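Local atomic coordinates of tube-forming protein in Mycobacterial Envelpe, TiME (Mycolicibacterium smegmatis, PDB entry 7CU9), a protein that is thought to form a tube across the mycobacterial outer envelope, possibly a channel for protein secretion. Residues E56-N59 against S65-G68. Residues are numbered along the deposited sequence; the frame is centred on the assembly and turned at random.
Sequences EVFN and SFGG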
loop_
_atom_site.group_PDB
_atom_site.type_symbol
_atom_site.label_atom_id
_atom_site.label_comp_id
_atom_site.label_asym_id
_atom_site.label_seq_id
_atom_site.Cartn_x
_atom_site.Cartn_y
_atom_site.Cartn_z
ATOM N N GLU B 56 -22.338 -19.696 -4.980
ATOM C CA GLU B 56 -23.614 -19.666 -4.218
ATOM C C GLU B 56 -24.145 -18.229 -4.194
ATOM O O GLU B 56 -25.358 -18.046 -4.057
ATOM C CB GLU B 56 -23.456 -20.299 -2.833
ATOM C CG GLU B 56 -22.854 -19.410 -1.769
ATOM C CD GLU B 56 -23.021 -20.026 -0.391
ATOM O OE1 GLU B 56 -22.423 -21.098 -0.157
ATOM O OE2 GLU B 56 -23.789 -19.476 0.416
ATOM N N VAL B 57 -23.263 -17.246 -4.351
ATOM C CA VAL B 57 -23.657 -15.812 -4.416
ATOM C C VAL B 57 -24.166 -15.485 -5.826
ATOM O O VAL B 57 -25.289 -14.983 -5.929
ATOM C CB VAL B 57 -22.495 -14.900 -3.989
ATOM C CG1 VAL B 57 -22.794 -13.439 -4.271
ATOM C CG2 VAL B 57 -22.163 -15.112 -2.516
ATOM N N PHE B 58 -23.374 -15.752 -6.865
ATOM C CA PHE B 58 -23.617 -15.202 -8.229
ATOM C C PHE B 58 -24.492 -16.121 -9.080
ATOM O O PHE B 58 -25.338 -15.591 -9.811
ATOM C CB PHE B 58 -22.301 -14.920 -8.948
ATOM C CG PHE B 58 -21.655 -13.643 -8.494
ATOM C CD1 PHE B 58 -22.030 -12.427 -9.039
ATOM C CD2 PHE B 58 -20.698 -13.653 -7.491
ATOM C CE1 PHE B 58 -21.436 -11.249 -8.619
ATOM C CE2 PHE B 58 -20.114 -12.471 -7.064
ATOM C CZ PHE B 58 -20.473 -11.275 -7.637
ATOM N N ASN B 59 -24.289 -17.436 -9.030
ATOM C CA ASN B 59 -25.041 -18.357 -9.922
ATOM C C ASN B 59 -26.527 -18.247 -9.595
ATOM O O ASN B 59 -26.912 -18.310 -8.411
ATOM C CB ASN B 59 -24.511 -19.787 -9.866
ATOM C CG ASN B 59 -23.235 -19.951 -10.664
ATOM O OD1 ASN B 59 -23.046 -19.294 -11.690
ATOM N ND2 ASN B 59 -22.371 -20.849 -10.228
ATOM N N SER B 65 -24.435 -11.985 -17.045
ATOM C CA SER B 65 -22.996 -12.017 -17.389
ATOM C C SER B 65 -22.164 -11.930 -16.117
ATOM O O SER B 65 -22.674 -11.477 -15.076
ATOM C CB SER B 65 -22.638 -10.930 -18.356
ATOM O OG SER B 65 -22.860 -9.657 -17.781
ATOM N N PHE B 66 -20.928 -12.384 -16.224
ATOM C CA PHE B 66 -20.011 -12.475 -15.069
ATOM C C PHE B 66 -18.575 -12.464 -15.563
ATOM O O PHE B 66 -18.256 -13.124 -16.552
ATOM C CB PHE B 66 -20.300 -13.732 -14.253
ATOM C CG PHE B 66 -19.424 -13.851 -13.036
ATOM C CD1 PHE B 66 -19.797 -13.270 -11.835
ATOM C CD2 PHE B 66 -18.194 -14.479 -13.120
ATOM C CE1 PHE B 66 -18.965 -13.352 -10.731
ATOM C CE2 PHE B 66 -17.365 -14.562 -12.013
ATOM C CZ PHE B 66 -17.756 -14.003 -10.820
ATOM N N GLY B 67 -17.739 -11.715 -14.865
ATOM C CA GLY B 67 -16.295 -11.692 -15.117
ATOM C C GLY B 67 -15.546 -11.318 -13.863
ATOM O O GLY B 67 -16.111 -10.620 -13.001
ATOM N N GLY B 68 -14.296 -11.738 -13.785
ATOM C CA GLY B 68 -13.434 -11.359 -12.661
ATOM C C GLY B 68 -11.983 -11.518 -13.019
ATOM O O GLY B 68 -11.669 -11.957 -14.148
#
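The short helix 55-58 packs on strand 63-72 of the antiparallel sheet in the PknH-like extracellular domain through a T-shaped (edge-to-face) aromatic pair of Phe58 and Phe66. The evidence for this class of pair is twofold: the ring centroids of Phe58 and Phe66 lie 4.8 Å apart, and their planes are inclined at 66°, steep but short of perpendicular. Phe66 supplies the edge. Its CE1 lies 3.4 Å above the plane of the Phe58 ring, over its centre, and the distances from Phe66 CE1 to the six ring carbons of Phe58 run from 3.5 Å at CG to 4.0 Å at CZ, a narrow spread that places the atom above the face and not beside the rim. CD1 of Phe66 follows along the same edge and comes within 3.7 Å of Phe58 CD1. The torsions are consistent with this approach. In Phe66, CG lies anti to the backbone N (chi1 -178°), and the ring extends from the strand toward the helix; in Phe58, CG lies anti to the carbonyl carbon, and chi2 near -84° turns one face of the ring to Phe66. The CA atoms of Phe58 and Phe66 are 8.2 Å apart, and the two side chains span that distance. Around the pair, Phe58 also touches Leu162 and Gln164 of strand 161-169 and Phe89 of strand 77-89, and Pro35 from a loop lies against both phenylalanines. Gly67 pairs through its backbone with Val86 of strand 77-89 and Gly68 with Phe32 of strand 28-32, the neighbours of strand 63-72 on its two sides in the sheet. Both rings are buried and meet through carbon alone, so the contact probably rests on hydrophobic burial and dispersion, with a weak electrostatic attraction between the C-H edge of Phe66 and the pi face of Phe58.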